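Local atomic coordinates of 3',5'-cyclic-nucleotide phosphodiesterase 1 (Saccharomyces cerevisiae, PDB entry 4OJV), a protein that belongs to the class-II cyclic-nucleotide phosphodiesterases, metal-dependent enzymes of the metallo-hydrolase/oxidoreductase clan, and carries a pair of zinc ions. Residues V206-K218 with D244-L257. Residues are numbered along the deposited sequence; the frame is centred on the assembly and turned at random.
Sequences VIPFKVHHGIGVK and DVEQDRRESEESLL. With ZN (zinc ion), chain D; ZN (zinc ion), chain E.
His212, with CG anti to its carbonyl carbon (chi1 -62°), sends its ring into the loop of 244-257, whereas the neighbouring His213, with CG swung opposite the backbone N (chi1 174°), sends its ring to one zinc ion. Neighbours on strand 204-215, the two histidines point different ways and do different work. The His212 ring lies between two unlike surfaces: the Glu253 carboxylate stacks over one face, its plane only 10° from the ring's, and Leu256 CD1 makes a CH-pi contact with the other, 3.6 Å from the ring centroid. Imidazole suits this slot because it is flat yet keeps an N-H at its edge: NE2 donates to Glu254 O at 3.1 Å, in the ring plane and on a carbonyl lone pair. The backbone adds a hydrogen bond from Glu246 N to His212 O (3.0 Å), and one water joins His212 N to Glu246 O and Asp248 OD1. The branched side chains of Val211 and Val245 pack together, CG2 against CG2 at 3.6 Å. Asp248 OD2 accepts from Leu257 N (2.8 Å) through its syn lone pair, tying the loop to the start of helix 256-267. At the Asp244 end of the contact His213 NE2 binds one zinc at 2.1 Å, while its ND1 hydrogen-bonds to Gly293 O, fixing the ring's rotation. Asp244 OD2 and a water bridge both ions, and His128, His130, Asp132, His133 and His326 supply further protein ligands of the dinuclear zinc site characteristic of the metallo-beta-lactamase fold.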
loop_
_atom_site.group_PDB
_atom_site.type_symbol
_atom_site.label_atom_id
_atom_site.label_comp_id
_atom_site.label_asym_id
_atom_site.label_seq_id
_atom_site.Cartn_x
_atom_site.Cartn_y
_atom_site.Cartn_z
ATOM N N VAL A 206 -12.954 -24.877 3.986
ATOM C CA VAL A 206 -12.831 -23.543 4.573
ATOM C C VAL A 206 -14.080 -23.268 5.406
ATOM O O VAL A 206 -15.206 -23.465 4.932
ATOM C CB VAL A 206 -12.560 -22.440 3.512
ATOM C CG1 VAL A 206 -13.653 -22.372 2.453
ATOM C CG2 VAL A 206 -12.344 -21.084 4.176
ATOM N N ILE A 207 -13.872 -22.829 6.647
ATOM C CA ILE A 207 -14.971 -22.605 7.580
ATOM C C ILE A 207 -14.799 -21.210 8.191
ATOM O O ILE A 207 -13.879 -20.998 8.983
ATOM C CB ILE A 207 -15.034 -23.675 8.706
ATOM C CG1 ILE A 207 -14.602 -25.067 8.198
ATOM C CG2 ILE A 207 -16.431 -23.698 9.313
ATOM C CD1 ILE A 207 -14.405 -26.099 9.295
ATOM N N PRO A 208 -15.669 -20.257 7.812
ATOM C CA PRO A 208 -15.536 -18.881 8.301
ATOM C C PRO A 208 -16.433 -18.584 9.506
ATOM O O PRO A 208 -17.572 -19.066 9.569
ATOM C CB PRO A 208 -15.997 -18.059 7.098
ATOM C CG PRO A 208 -17.045 -18.914 6.459
ATOM C CD PRO A 208 -16.642 -20.349 6.705
ATOM N N PHE A 209 -15.910 -17.791 10.440
ATOM C CA PHE A 209 -16.633 -17.399 11.644
ATOM C C PHE A 209 -16.514 -15.903 11.833
ATOM O O PHE A 209 -15.423 -15.339 11.706
ATOM C CB PHE A 209 -16.046 -18.114 12.857
ATOM C CG PHE A 209 -16.324 -19.589 12.865
ATOM C CD1 PHE A 209 -15.516 -20.461 12.143
ATOM C CD2 PHE A 209 -17.397 -20.105 13.588
ATOM C CE1 PHE A 209 -15.778 -21.823 12.130
ATOM C CE2 PHE A 209 -17.662 -21.472 13.579
ATOM C CZ PHE A 209 -16.851 -22.325 12.847
ATOM N N LYS A 210 -17.628 -15.264 12.165
ATOM C CA LYS A 210 -17.632 -13.836 12.407
ATOM C C LYS A 210 -17.120 -13.526 13.817
ATOM O O LYS A 210 -17.422 -14.246 14.774
ATOM C CB LYS A 210 -19.044 -13.301 12.207
ATOM C CG LYS A 210 -19.144 -11.792 12.118
ATOM C CD LYS A 210 -20.577 -11.368 11.820
ATOM C CE LYS A 210 -21.462 -11.491 13.050
ATOM N NZ LYS A 210 -22.874 -11.094 12.781
ATOM N N VAL A 211 -16.345 -12.451 13.940
ATOM C CA VAL A 211 -15.835 -11.977 15.228
ATOM C C VAL A 211 -16.006 -10.453 15.315
ATOM O O VAL A 211 -16.336 -9.800 14.315
ATOM C CB VAL A 211 -14.357 -12.395 15.486
ATOM C CG1 VAL A 211 -14.196 -13.911 15.488
ATOM C CG2 VAL A 211 -13.402 -11.745 14.486
ATOM N N HIS A 212 -15.789 -9.894 16.506
ATOM C CA HIS A 212 -15.861 -8.444 16.707
ATOM C C HIS A 212 -14.539 -7.753 16.491
ATOM O O HIS A 212 -13.486 -8.265 16.882
ATOM C CB HIS A 212 -16.340 -8.101 18.111
ATOM C CG HIS A 212 -17.728 -8.586 18.430
ATOM N ND1 HIS A 212 -18.840 -8.097 17.843
ATOM C CD2 HIS A 212 -18.145 -9.555 19.319
ATOM C CE1 HIS A 212 -19.918 -8.726 18.355
ATOM N NE2 HIS A 212 -19.491 -9.616 19.255
ATOM N N HIS A 213 -14.601 -6.537 15.950
ATOM C CA HIS A 213 -13.412 -5.725 15.650
ATOM C C HIS A 213 -13.721 -4.255 15.866
ATOM O O HIS A 213 -13.417 -3.392 15.044
ATOM C CB HIS A 213 -12.902 -6.078 14.239
ATOM C CG HIS A 213 -11.755 -5.223 13.725
ATOM N ND1 HIS A 213 -10.766 -4.753 14.514
ATOM C CD2 HIS A 213 -11.475 -4.777 12.443
ATOM C CE1 HIS A 213 -9.904 -4.024 13.769
ATOM N NE2 HIS A 213 -10.326 -4.051 12.502
ATOM N N GLY A 214 -14.350 -3.959 17.004
ATOM C CA GLY A 214 -14.578 -2.578 17.414
ATOM C C GLY A 214 -15.897 -2.031 16.919
ATOM O O GLY A 214 -16.808 -2.781 16.556
ATOM N N ILE A 215 -15.993 -0.709 16.904
ATOM C CA ILE A 215 -17.235 -0.026 16.539
ATOM C C ILE A 215 -16.921 1.198 15.691
ATOM O O ILE A 215 -15.811 1.738 15.754
ATOM C CB ILE A 215 -18.082 0.394 17.772
ATOM C CG1 ILE A 215 -17.294 1.358 18.667
ATOM C CG2 ILE A 215 -18.565 -0.824 18.552
ATOM C CD1 ILE A 215 -18.094 1.991 19.787
ATOM N N GLY A 216 -17.896 1.634 14.903
ATOM C CA GLY A 216 -17.730 2.838 14.103
ATOM C C GLY A 216 -17.467 4.067 14.955
ATOM O O GLY A 216 -18.110 4.253 15.992
ATOM N N VAL A 217 -16.545 4.921 14.510
ATOM C CA VAL A 217 -16.278 6.194 15.174
ATOM C C VAL A 217 -17.497 7.111 15.103
ATOM O O VAL A 217 -17.902 7.685 16.122
ATOM C CB VAL A 217 -15.051 6.891 14.550
ATOM C CG1 VAL A 217 -14.839 8.270 15.163
ATOM C CG2 VAL A 217 -13.798 6.031 14.705
ATOM N N LYS A 218 -18.078 7.253 13.916
ATOM C CA LYS A 218 -19.273 8.083 13.743
ATOM C C LYS A 218 -20.526 7.280 14.061
ATOM O O LYS A 218 -21.416 7.757 14.762
ATOM C CB LYS A 218 -19.361 8.644 12.315
ATOM C CG LYS A 218 -20.401 9.744 12.134
ATOM C CD LYS A 218 -20.538 10.150 10.674
ATOM C CE LYS A 218 -21.209 11.509 10.517
ATOM N NZ LYS A 218 -22.617 11.491 10.994
ATOM N N ASP A 244 -8.452 -9.084 12.144
ATOM C CA ASP A 244 -8.328 -8.225 13.330
ATOM C C ASP A 244 -9.498 -8.538 14.270
ATOM O O ASP A 244 -10.607 -8.835 13.810
ATOM C CB ASP A 244 -8.391 -6.713 12.984
ATOM C CG ASP A 244 -7.351 -6.231 11.921
ATOM O OD1 ASP A 244 -6.523 -7.129 11.546
ATOM O OD2 ASP A 244 -7.442 -4.974 11.461
ATOM N N VAL A 245 -9.264 -8.450 15.572
ATOM C CA VAL A 245 -10.258 -8.908 16.537
ATOM C C VAL A 245 -10.011 -8.278 17.901
ATOM O O VAL A 245 -8.871 -7.974 18.269
ATOM C CB VAL A 245 -10.259 -10.463 16.622
ATOM C CG1 VAL A 245 -8.934 -10.981 17.178
ATOM C CG2 VAL A 245 -11.432 -10.986 17.448
ATOM N N GLU A 246 -11.103 -8.089 18.643
ATOM C CA GLU A 246 -11.060 -7.712 20.053
ATOM C C GLU A 246 -11.902 -8.695 20.863
ATOM O O GLU A 246 -12.753 -9.402 20.318
ATOM C CB GLU A 246 -11.572 -6.281 20.244
ATOM C CG GLU A 246 -13.018 -6.096 19.831
ATOM C CD GLU A 246 -13.562 -4.721 20.143
ATOM O OE1 GLU A 246 -14.753 -4.508 19.853
ATOM O OE2 GLU A 246 -12.808 -3.865 20.664
ATOM N N GLN A 247 -11.655 -8.740 22.168
ATOM C CA GLN A 247 -12.473 -9.533 23.087
ATOM C C GLN A 247 -13.951 -9.135 22.990
ATOM O O GLN A 247 -14.274 -7.978 22.738
ATOM C CB GLN A 247 -11.952 -9.343 24.522
ATOM C CG GLN A 247 -12.774 -9.995 25.630
ATOM C CD GLN A 247 -12.344 -9.578 27.028
ATOM O OE1 GLN A 247 -12.312 -10.400 27.947
ATOM N NE2 GLN A 247 -12.019 -8.299 27.201
ATOM N N ASP A 248 -14.840 -10.107 23.176
ATOM C CA ASP A 248 -16.277 -9.828 23.265
ATOM C C ASP A 248 -16.646 -9.128 24.575
ATOM O O ASP A 248 -15.983 -9.319 25.593
ATOM C CB ASP A 248 -17.080 -11.124 23.161
ATOM C CG ASP A 248 -16.804 -11.891 21.884
ATOM O OD1 ASP A 248 -16.707 -11.274 20.805
ATOM O OD2 ASP A 248 -16.704 -13.121 21.970
ATOM N N ARG A 249 -17.716 -8.339 24.537
ATOM C CA ARG A 249 -18.247 -7.698 25.740
ATOM C C ARG A 249 -19.379 -8.544 26.321
ATOM O O ARG A 249 -20.416 -8.728 25.682
ATOM C CB ARG A 249 -18.730 -6.272 25.446
ATOM C CG ARG A 249 -17.747 -5.385 24.688
ATOM C CD ARG A 249 -16.551 -4.979 25.534
ATOM N NE ARG A 249 -15.561 -4.242 24.751
ATOM C CZ ARG A 249 -14.430 -3.736 25.239
ATOM N NH1 ARG A 249 -14.123 -3.877 26.523
ATOM N NH2 ARG A 249 -13.600 -3.084 24.437
ATOM N N ARG A 250 -19.146 -9.044 27.535
ATOM C CA ARG A 250 -20.050 -9.933 28.290
ATOM C C ARG A 250 -21.545 -9.882 27.938
ATOM O O ARG A 250 -22.109 -10.871 27.460
ATOM C CB ARG A 250 -19.855 -9.697 29.797
ATOM C CG ARG A 250 -20.795 -10.478 30.704
ATOM C CD ARG A 250 -21.093 -9.688 31.968
ATOM N NE ARG A 250 -22.160 -10.295 32.760
ATOM C CZ ARG A 250 -22.755 -9.710 33.799
ATOM N NH1 ARG A 250 -22.400 -8.489 34.181
ATOM N NH2 ARG A 250 -23.714 -10.350 34.454
ATOM N N GLU A 251 -22.177 -8.738 28.186
ATOM C CA GLU A 251 -23.631 -8.622 28.084
ATOM C C GLU A 251 -24.093 -7.964 26.784
ATOM O O GLU A 251 -25.067 -8.407 26.169
ATOM C CB GLU A 251 -24.185 -7.858 29.294
ATOM C CG GLU A 251 -25.705 -7.850 29.401
ATOM C CD GLU A 251 -26.214 -6.937 30.502
ATOM O OE1 GLU A 251 -25.930 -7.212 31.687
ATOM O OE2 GLU A 251 -26.910 -5.950 30.181
ATOM N N SER A 252 -23.389 -6.915 26.370
ATOM C CA SER A 252 -23.830 -6.071 25.259
ATOM C C SER A 252 -23.778 -6.733 23.878
ATOM O O SER A 252 -24.299 -6.178 22.909
ATOM C CB SER A 252 -23.052 -4.751 25.247
ATOM O OG SER A 252 -21.659 -4.978 25.132
ATOM N N GLU A 253 -23.159 -7.912 23.783
ATOM C CA GLU A 253 -23.014 -8.580 22.487
ATOM C C GLU A 253 -22.859 -10.102 22.557
ATOM O O GLU A 253 -22.634 -10.678 23.623
ATOM C CB GLU A 253 -21.848 -7.970 21.704
ATOM C CG GLU A 253 -20.492 -8.196 22.343
ATOM C CD GLU A 253 -19.406 -7.325 21.749
ATOM O OE1 GLU A 253 -18.272 -7.414 22.244
ATOM O OE2 GLU A 253 -19.674 -6.554 20.799
ATOM N N GLU A 254 -22.987 -10.728 21.389
ATOM C CA GLU A 254 -22.836 -12.166 21.204
ATOM C C GLU A 254 -21.410 -12.604 21.535
ATOM O O GLU A 254 -20.448 -11.907 21.193
ATOM C CB GLU A 254 -23.160 -12.506 19.748
ATOM C CG GLU A 254 -23.605 -13.931 19.478
ATOM C CD GLU A 254 -24.149 -14.120 18.069
ATOM O OE1 GLU A 254 -24.191 -15.279 17.603
ATOM O OE2 GLU A 254 -24.536 -13.120 17.420
ATOM N N SER A 255 -21.276 -13.746 22.204
ATOM C CA SER A 255 -19.965 -14.301 22.542
ATOM C C SER A 255 -19.399 -15.038 21.331
ATOM O O SER A 255 -19.270 -16.263 21.330
ATOM C CB SER A 255 -20.056 -15.241 23.752
ATOM O OG SER A 255 -20.526 -14.558 24.899
ATOM N N LEU A 256 -19.064 -14.269 20.298
ATOM C CA LEU A 256 -18.555 -14.810 19.043
ATOM C C LEU A 256 -17.270 -15.607 19.220
ATOM O O LEU A 256 -17.120 -16.666 18.612
ATOM C CB LEU A 256 -18.362 -13.694 18.018
ATOM C CG LEU A 256 -19.630 -12.988 17.518
ATOM C CD1 LEU A 256 -19.285 -11.842 16.581
ATOM C CD2 LEU A 256 -20.593 -13.954 16.840
ATOM N N LEU A 257 -16.359 -15.118 20.060
ATOM C CA LEU A 257 -15.123 -15.851 20.328
ATOM C C LEU A 257 -15.364 -17.162 21.074
ATOM O O LEU A 257 -14.768 -18.173 20.731
ATOM C CB LEU A 257 -14.095 -14.974 21.044
ATOM C CG LEU A 257 -13.417 -13.954 20.119
ATOM C CD1 LEU A 257 -12.718 -12.876 20.925
ATOM C CD2 LEU A 257 -12.442 -14.620 19.150
HETATM ZN ZN ZN D . -9.060 -3.579 10.843
HETATM ZN ZN ZN E . -5.879 -4.331 10.207
HETATM O O HOH W 1 -17.468 -16.842 15.867
HETATM O O HOH W 2 -23.399 -10.868 15.825
HETATM O O HOH W 3 -14.709 -10.967 18.928
HETATM O O HOH W 4 -17.374 -4.795 18.492
HETATM O O HOH W 5 -7.498 -3.197 9.813
#